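PDB 6K11: Lpg2148(MvcA) from Legionella pneumophila subsp. pneumophila str. Philadelphia 1, which probably acts as a deamidase-type enzyme that removes ubiquitin from the host conjugating enzyme UBE2N and so regulates its activity. Local coordinates for residues A[197-202]-A[209-214]; A[108-113]-A[120-125]. All coordinates share one frame; numbering follows the deposited sequence.

Contact 1 of 2, residues A[197-202]-A[209-214]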
ATOM      1  N   PRO A 197     -18.722 -17.967  18.006  1.00 65.07           N
ATOM      2  CA  PRO A 197     -18.719 -17.905  19.476  1.00 65.24           C
ATOM      3  C   PRO A 197     -19.525 -19.012  20.129  1.00 67.81           C
ATOM      4  O   PRO A 197     -19.248 -19.361  21.283  1.00 69.49           O
ATOM      5  CB  PRO A 197     -19.320 -16.520  19.777  1.00 69.63           C
ATOM      6  CG  PRO A 197     -19.365 -15.801  18.429  1.00 65.81           C
ATOM      7  CD  PRO A 197     -19.517 -16.879  17.415  1.00 63.10           C
ATOM      8  N   PHE A 198     -20.505 -19.584  19.427  1.00 67.24           N
ATOM      9  CA  PHE A 198     -21.195 -20.758  19.950  1.00 69.78           C
ATOM     10  C   PHE A 198     -20.272 -21.974  19.959  1.00 67.42           C
ATOM     11  O   PHE A 198     -20.214 -22.714  20.947  1.00 67.61           O
ATOM     12  CB  PHE A 198     -22.456 -21.035  19.131  1.00 71.89           C
ATOM     13  CG  PHE A 198     -23.643 -20.207  19.549  1.00 76.96           C
ATOM     14  CD1 PHE A 198     -23.678 -19.599  20.798  1.00 77.52           C
ATOM     15  CD2 PHE A 198     -24.723 -20.038  18.693  1.00 78.48           C
ATOM     16  CE1 PHE A 198     -24.768 -18.837  21.187  1.00 77.85           C
ATOM     17  CE2 PHE A 198     -25.815 -19.276  19.076  1.00 79.19           C
ATOM     18  CZ  PHE A 198     -25.839 -18.675  20.323  1.00 79.72           C
ATOM     19  N   VAL A 199     -19.528 -22.186  18.869  1.00 65.16           N
ATOM     20  CA  VAL A 199     -18.618 -23.327  18.791  1.00 61.70           C
ATOM     21  C   VAL A 199     -17.469 -23.169  19.780  1.00 63.20           C
ATOM     22  O   VAL A 199     -17.027 -24.143  20.402  1.00 60.16           O
ATOM     23  CB  VAL A 199     -18.102 -23.496  17.349  1.00 58.31           C
ATOM     24  CG1 VAL A 199     -16.922 -24.456  17.303  1.00 55.83           C
ATOM     25  CG2 VAL A 199     -19.221 -23.969  16.433  1.00 59.02           C
ATOM     26  N   LEU A 200     -16.973 -21.943  19.949  1.00 64.72           N
ATOM     27  CA  LEU A 200     -15.764 -21.719  20.736  1.00 64.93           C
ATOM     28  C   LEU A 200     -16.041 -21.661  22.235  1.00 65.89           C
ATOM     29  O   LEU A 200     -15.269 -22.212  23.029  1.00 67.99           O
ATOM     30  CB  LEU A 200     -15.075 -20.436  20.268  1.00 64.96           C
ATOM     31  CG  LEU A 200     -14.318 -20.593  18.957  1.00 59.31           C
ATOM     32  CD1 LEU A 200     -13.608 -19.303  18.611  1.00 57.78           C
ATOM     33  CD2 LEU A 200     -13.345 -21.759  19.077  1.00 56.75           C
ATOM     34  N   GLU A 201     -17.121 -20.997  22.643  1.00 70.13           N
ATOM     35  CA  GLU A 201     -17.427 -20.831  24.059  1.00 73.77           C
ATOM     36  C   GLU A 201     -18.398 -21.870  24.601  1.00 72.25           C
ATOM     37  O   GLU A 201     -18.289 -22.250  25.771  1.00 75.85           O
ATOM     38  CB  GLU A 201     -17.993 -19.433  24.318  1.00 76.40           C
ATOM     39  CG  GLU A 201     -17.033 -18.315  23.923  1.00 81.40           C
ATOM     40  CD  GLU A 201     -17.712 -16.961  23.855  1.00 87.24           C
ATOM     41  OE1 GLU A 201     -17.266 -16.135  23.027  1.00 87.29           O
ATOM     42  OE2 GLU A 201     -18.666 -16.713  24.624  1.00 88.86           O
ATOM     43  N   GLU A 202     -19.325 -22.362  23.782  1.00 70.14           N
ATOM     44  CA  GLU A 202     -20.307 -23.359  24.209  1.00 72.07           C
ATOM     45  C   GLU A 202     -20.218 -24.613  23.342  1.00 64.37           C
ATOM     46  O   GLU A 202     -21.210 -25.022  22.727  1.00 56.36           O
ATOM     47  CB  GLU A 202     -21.716 -22.772  24.156  1.00 73.13           C
ATOM     48  CG  GLU A 202     -21.993 -21.670  25.173  1.00 80.55           C
ATOM     49  CD  GLU A 202     -22.465 -22.204  26.513  1.00 87.70           C
ATOM     50  OE1 GLU A 202     -21.612 -22.462  27.394  1.00 87.75           O
ATOM     51  OE2 GLU A 202     -23.696 -22.359  26.681  1.00 88.45           O
ATOM     52  N   PHE A 209     -15.465 -29.499  19.668  1.00 43.04           N
ATOM     53  CA  PHE A 209     -14.286 -29.620  20.522  1.00 45.08           C
ATOM     54  C   PHE A 209     -13.008 -29.739  19.702  1.00 43.64           C
ATOM     55  O   PHE A 209     -11.951 -29.271  20.140  1.00 40.70           O
ATOM     56  CB  PHE A 209     -14.414 -30.832  21.457  1.00 45.31           C
ATOM     57  CG  PHE A 209     -15.258 -30.569  22.672  1.00 48.55           C
ATOM     58  CD1 PHE A 209     -14.736 -29.872  23.757  1.00 47.90           C
ATOM     59  CD2 PHE A 209     -16.579 -31.001  22.725  1.00 47.85           C
ATOM     60  CE1 PHE A 209     -15.510 -29.611  24.877  1.00 49.64           C
ATOM     61  CE2 PHE A 209     -17.365 -30.747  23.846  1.00 51.47           C
ATOM     62  CZ  PHE A 209     -16.829 -30.054  24.924  1.00 53.18           C
ATOM     63  N   ALA A 210     -13.074 -30.394  18.540  1.00 41.17           N
ATOM     64  CA  ALA A 210     -11.901 -30.489  17.677  1.00 42.88           C
ATOM     65  C   ALA A 210     -11.522 -29.118  17.129  1.00 40.86           C
ATOM     66  O   ALA A 210     -10.360 -28.704  17.213  1.00 40.26           O
ATOM     67  CB  ALA A 210     -12.160 -31.485  16.542  1.00 38.11           C
ATOM     68  N   ILE A 211     -12.498 -28.383  16.589  1.00 38.07           N
ATOM     69  CA  ILE A 211     -12.218 -27.048  16.073  1.00 38.87           C
ATOM     70  C   ILE A 211     -11.708 -26.157  17.195  1.00 40.65           C
ATOM     71  O   ILE A 211     -10.710 -25.450  17.040  1.00 38.82           O
ATOM     72  CB  ILE A 211     -13.471 -26.456  15.399  1.00 39.13           C
ATOM     73  CG1 ILE A 211     -13.763 -27.184  14.090  1.00 44.36           C
ATOM     74  CG2 ILE A 211     -13.315 -24.966  15.143  1.00 38.42           C
ATOM     75  CD1 ILE A 211     -15.217 -27.072  13.655  1.00 49.61           C
ATOM     76  N   SER A 212     -12.374 -26.196  18.355  1.00 42.08           N
ATOM     77  CA  SER A 212     -11.931 -25.373  19.477  1.00 42.07           C
ATOM     78  C   SER A 212     -10.516 -25.736  19.931  1.00 42.45           C
ATOM     79  O   SER A 212      -9.760 -24.855  20.368  1.00 44.04           O
ATOM     80  CB  SER A 212     -12.907 -25.497  20.646  1.00 46.68           C
ATOM     81  OG  SER A 212     -12.496 -24.636  21.696  1.00 51.29           O
ATOM     82  N   GLU A 213     -10.134 -27.011  19.831  1.00 39.79           N
ATOM     83  CA  GLU A 213      -8.766 -27.383  20.180  1.00 44.13           C
ATOM     84  C   GLU A 213      -7.760 -26.815  19.175  1.00 41.25           C
ATOM     85  O   GLU A 213      -6.684 -26.349  19.566  1.00 40.67           O
ATOM     86  CB  GLU A 213      -8.628 -28.901  20.281  1.00 45.29           C
ATOM     87  CG  GLU A 213      -7.409 -29.301  21.106  1.00 46.89           C
ATOM     88  CD  GLU A 213      -7.091 -30.789  21.070  1.00 57.88           C
ATOM     89  OE1 GLU A 213      -5.926 -31.137  21.384  1.00 59.87           O
ATOM     90  OE2 GLU A 213      -7.980 -31.605  20.735  1.00 49.90           O
ATOM     91  N   ILE A 214      -8.094 -26.844  17.880  1.00 38.72           N
ATOM     92  CA  ILE A 214      -7.238 -26.233  16.862  1.00 39.99           C
ATOM     93  C   ILE A 214      -7.077 -24.736  17.114  1.00 39.86           C
ATOM     94  O   ILE A 214      -5.969 -24.193  17.017  1.00 37.85           O
ATOM     95  CB  ILE A 214      -7.800 -26.518  15.456  1.00 37.21           C
ATOM     96  CG1 ILE A 214      -7.611 -27.998  15.120  1.00 37.24           C
ATOM     97  CG2 ILE A 214      -7.101 -25.643  14.406  1.00 34.53           C
ATOM     98  CD1 ILE A 214      -8.476 -28.503  13.988  1.00 41.27           C
TER
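Ser212 and Ile211, on helix 206-220, meet Leu200 and Val199 of helix 197-201; within helix 206-220 the backbone bond from Glu213 N to Phe209 O measures 2.9 Å, and no hydrogen bond crosses the contact itself. The partners are two consecutive helices of the MvcA insertion domain, joined by a short loop and crossing almost at right angles. Helix 197-201 makes an angle of 81° with segment 209-214 between their N-to-C directions, with the axes 8.9 Å apart at closest approach.

The nearest meeting is that of Leu200 with Ser212. The Leu200 side chain starts with CG anti to the carbonyl carbon (chi1 -76°), and its methyl CD2 ends 3.9 Å from Ser212 CA, pressed against the backbone of the second helix. Leu200 CD2 also lies 4.0 Å from Ser212 OG. Beside it, two branch methyls meet, Val199 CG1 and Ile211 CG2, at 4.2 Å. Val199 and Ile211, both with CB directed at the partner helix, give the one apolar side-chain pair; Ser212, directed the same way, adds its OG near Leu200.

Ala210, Ile211 and Ile214 rest on Ile186, while Leu182 of helix 176-185 touches Ala210 and Ile214, so helix 206-220 also packs on helix 176-185 and the loop after it. Glu213 adds a salt bridge to Lys178.

One polar atom is buried without a partner in the model: Val199 O. The residue four places on, where a helical donor would sit, is Pro203, which has no N-H to offer, and across the interface Val199 O faces the carbon Ser212 CB at 4.3 Å.

Contact 2 of 2, residues A[108-113]-A[120-125]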
ATOM      1  N   ASN A 108       5.956  15.384  19.920  1.00 61.71           N
ATOM      2  CA  ASN A 108       7.103  15.921  20.645  1.00 62.77           C
ATOM      3  C   ASN A 108       8.348  15.989  19.771  1.00 60.07           C
ATOM      4  O   ASN A 108       9.186  16.876  19.967  1.00 63.38           O
ATOM      5  CB  ASN A 108       7.360  15.095  21.907  1.00 66.31           C
ATOM      6  CG  ASN A 108       6.265  15.280  22.947  1.00 68.24           C
ATOM      7  OD1 ASN A 108       5.604  16.320  22.987  1.00 72.96           O
ATOM      8  ND2 ASN A 108       6.054  14.266  23.781  1.00 69.01           N
ATOM      9  N   VAL A 109       8.487  15.079  18.801  1.00 57.29           N
ATOM     10  CA  VAL A 109       9.577  15.190  17.831  1.00 54.33           C
ATOM     11  C   VAL A 109       9.474  16.503  17.062  1.00 58.14           C
ATOM     12  O   VAL A 109      10.477  17.193  16.836  1.00 60.83           O
ATOM     13  CB  VAL A 109       9.576  13.977  16.881  1.00 58.15           C
ATOM     14  CG1 VAL A 109      10.505  14.220  15.706  1.00 57.66           C
ATOM     15  CG2 VAL A 109       9.998  12.723  17.621  1.00 60.36           C
ATOM     16  N   LEU A 110       8.255  16.881  16.670  1.00 56.56           N
ATOM     17  CA  LEU A 110       8.062  18.110  15.906  1.00 57.62           C
ATOM     18  C   LEU A 110       8.278  19.345  16.775  1.00 63.11           C
ATOM     19  O   LEU A 110       8.862  20.337  16.319  1.00 62.07           O
ATOM     20  CB  LEU A 110       6.664  18.121  15.283  1.00 55.19           C
ATOM     21  CG  LEU A 110       6.347  16.974  14.316  1.00 53.01           C
ATOM     22  CD1 LEU A 110       4.902  17.056  13.816  1.00 47.60           C
ATOM     23  CD2 LEU A 110       7.338  16.948  13.145  1.00 48.89           C
ATOM     24  N   GLU A 111       7.812  19.305  18.027  1.00 63.33           N
ATOM     25  CA  GLU A 111       8.036  20.427  18.936  1.00 66.83           C
ATOM     26  C   GLU A 111       9.518  20.636  19.224  1.00 64.45           C
ATOM     27  O   GLU A 111       9.943  21.765  19.494  1.00 68.74           O
ATOM     28  CB  GLU A 111       7.261  20.217  20.238  1.00 68.33           C
ATOM     29  CG  GLU A 111       5.784  19.942  20.033  1.00 71.24           C
ATOM     30  CD  GLU A 111       5.065  19.562  21.318  1.00 79.24           C
ATOM     31  OE1 GLU A 111       5.736  19.387  22.359  1.00 79.19           O
ATOM     32  OE2 GLU A 111       3.823  19.410  21.273  1.00 81.94           O
ATOM     33  N   ASN A 112      10.322  19.574  19.158  1.00 63.65           N
ATOM     34  CA  ASN A 112      11.761  19.654  19.378  1.00 65.02           C
ATOM     35  C   ASN A 112      12.544  20.057  18.130  1.00 66.42           C
ATOM     36  O   ASN A 112      13.762  19.831  18.086  1.00 65.36           O
ATOM     37  CB  ASN A 112      12.288  18.315  19.902  1.00 65.49           C
ATOM     38  CG  ASN A 112      12.419  18.294  21.411  1.00 71.14           C
ATOM     39  OD1 ASN A 112      11.443  18.512  22.134  1.00 71.79           O
ATOM     40  ND2 ASN A 112      13.629  18.032  21.896  1.00 68.20           N
ATOM     41  N   THR A 113      11.894  20.628  17.116  1.00 63.31           N
ATOM     42  CA  THR A 113      12.573  21.032  15.889  1.00 63.81           C
ATOM     43  C   THR A 113      12.205  22.473  15.565  1.00 63.08           C
ATOM     44  O   THR A 113      11.030  22.849  15.635  1.00 65.80           O
ATOM     45  CB  THR A 113      12.210  20.114  14.715  1.00 62.44           C
ATOM     46  OG1 THR A 113      10.785  20.051  14.575  1.00 61.58           O
ATOM     47  CG2 THR A 113      12.747  18.710  14.955  1.00 60.21           C
ATOM     48  N   LEU A 120      11.139  18.881   7.060  1.00 40.33           N
ATOM     49  CA  LEU A 120      10.905  17.524   7.540  1.00 37.38           C
ATOM     50  C   LEU A 120      10.034  16.752   6.561  1.00 37.09           C
ATOM     51  O   LEU A 120       9.046  17.282   6.040  1.00 34.57           O
ATOM     52  CB  LEU A 120      10.219  17.540   8.912  1.00 37.74           C
ATOM     53  CG  LEU A 120      11.019  18.161  10.060  1.00 42.26           C
ATOM     54  CD1 LEU A 120      10.136  18.376  11.282  1.00 44.16           C
ATOM     55  CD2 LEU A 120      12.204  17.273  10.388  1.00 43.95           C
ATOM     56  N   LEU A 121      10.395  15.494   6.338  1.00 36.01           N
ATOM     57  CA  LEU A 121       9.589  14.553   5.566  1.00 38.61           C
ATOM     58  C   LEU A 121       9.225  13.396   6.483  1.00 37.01           C
ATOM     59  O   LEU A 121      10.108  12.772   7.085  1.00 37.13           O
ATOM     60  CB  LEU A 121      10.341  14.045   4.333  1.00 36.19           C
ATOM     61  CG  LEU A 121       9.655  12.921   3.538  1.00 38.20           C
ATOM     62  CD1 LEU A 121       8.376  13.425   2.885  1.00 36.77           C
ATOM     63  CD2 LEU A 121      10.577  12.344   2.477  1.00 39.05           C
ATOM     64  N   ILE A 122       7.934  13.123   6.599  1.00 35.97           N
ATOM     65  CA  ILE A 122       7.427  12.004   7.383  1.00 35.00           C
ATOM     66  C   ILE A 122       6.767  11.024   6.426  1.00 36.07           C
ATOM     67  O   ILE A 122       5.969  11.426   5.570  1.00 33.33           O
ATOM     68  CB  ILE A 122       6.429  12.465   8.456  1.00 36.87           C
ATOM     69  CG1 ILE A 122       6.948  13.703   9.193  1.00 38.22           C
ATOM     70  CG2 ILE A 122       6.114  11.311   9.411  1.00 36.96           C
ATOM     71  CD1 ILE A 122       5.868  14.384  10.010  1.00 41.54           C
ATOM     72  N   ARG A 123       7.108   9.754   6.552  1.00 34.89           N
ATOM     73  CA  ARG A 123       6.453   8.705   5.786  1.00 34.95           C
ATOM     74  C   ARG A 123       5.624   7.869   6.748  1.00 35.55           C
ATOM     75  O   ARG A 123       6.120   7.470   7.807  1.00 34.01           O
ATOM     76  CB  ARG A 123       7.467   7.827   5.042  1.00 34.91           C
ATOM     77  CG  ARG A 123       6.799   6.731   4.223  1.00 33.22           C
ATOM     78  CD  ARG A 123       7.737   6.021   3.247  1.00 35.04           C
ATOM     79  NE  ARG A 123       7.025   4.981   2.488  1.00 35.70           N
ATOM     80  CZ  ARG A 123       7.380   4.554   1.275  1.00 36.38           C
ATOM     81  NH1 ARG A 123       8.422   5.091   0.652  1.00 34.86           N
ATOM     82  NH2 ARG A 123       6.669   3.618   0.665  1.00 34.36           N
ATOM     83  N   PHE A 124       4.362   7.623   6.389  1.00 34.00           N
ATOM     84  CA  PHE A 124       3.436   6.869   7.223  1.00 33.48           C
ATOM     85  C   PHE A 124       3.053   5.566   6.546  1.00 36.38           C
ATOM     86  O   PHE A 124       2.939   5.497   5.320  1.00 35.69           O
ATOM     87  CB  PHE A 124       2.139   7.627   7.499  1.00 32.54           C
ATOM     88  CG  PHE A 124       2.307   8.848   8.336  1.00 36.65           C
ATOM     89  CD1 PHE A 124       2.620  10.063   7.749  1.00 34.51           C
ATOM     90  CD2 PHE A 124       2.127   8.788   9.710  1.00 36.33           C
ATOM     91  CE1 PHE A 124       2.768  11.208   8.526  1.00 35.30           C
ATOM     92  CE2 PHE A 124       2.268   9.922  10.489  1.00 38.46           C
ATOM     93  CZ  PHE A 124       2.587  11.137   9.891  1.00 39.26           C
ATOM     94  N   GLU A 125       2.794   4.551   7.369  1.00 36.77           N
ATOM     95  CA  GLU A 125       2.240   3.284   6.907  1.00 37.64           C
ATOM     96  C   GLU A 125       1.071   2.911   7.809  1.00 36.86           C
ATOM     97  O   GLU A 125       1.187   2.967   9.037  1.00 38.55           O
ATOM     98  CB  GLU A 125       3.308   2.186   6.910  1.00 41.34           C
ATOM     99  CG  GLU A 125       2.834   0.858   6.332  1.00 45.80           C
ATOM    100  CD  GLU A 125       2.844   0.831   4.807  1.00 49.96           C
ATOM    101  OE1 GLU A 125       3.544   1.676   4.186  1.00 50.30           O
ATOM    102  OE2 GLU A 125       2.148  -0.048   4.231  1.00 56.92           O
TER
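Leu110, at the end of helix 104-111, and Leu120, at the start of strand 120-129, make the closest apolar meeting, methyl to methyl, with Leu110 CD2 3.7 Å from Leu120 CD1. The same Leu110 CD2 also lies 4.3 Å from Ile122 CD1, so one methyl serves two strand residues that project from the same face of the sheet. In Leu110, CG is anti to the carbonyl carbon and CD1 continues the extended chain, so it is the side branch CD2 that touches the strand.

A mixed contact follows. Thr113 OG1 sits 3.8 Å from Leu120 CD1; this one methyl meets both the hydroxyl and the Leu110 methyl, which approach it roughly at right angles.

The polar interactions are within the helix end and beside the apolar contact. Leu110 O is gripped by Thr113 N at 3.1 Å and by Thr113 OG1 at 2.6 Å, both arriving from the same face of the carbonyl plane; the hydroxyl comes in at a C=O...O angle of 120°, tilted 28° from that plane. With chi1 at 54°, OG1 stands between the backbone N and carbonyl carbon and so turns back over the helix end. Arg247 NH1 is a further donor to Leu110 O.

Helix 71-83 covers the other face of the sheet through Leu121 and Arg123. A helix laid on the middle strand of a five-stranded antiparallel sheet results, consistent with the papain-like alpha/beta core of Cif-type deamidases.

Contact 2 comes first along the chain and closes before contact 1 opens. Their centres are 46 Å apart and their nearest atoms about 28 Å, so they do not touch; they lie 21 and 35 Å from the chain centre, respectively. They share no helix, strand or sheet. Contact 2 belongs to the main antiparallel sheet, contact 1 to the insertion domain with its separate mixed sheet. The connection is topological: strand 120-129, which takes part in contact 2, leads toward the insertion, and strand 228-238, its antiparallel neighbour, follows helix 206-220 of contact 1. The chain thus leaves and re-enters the sheet through adjacent strands, placing the insertion as an outlying lobe.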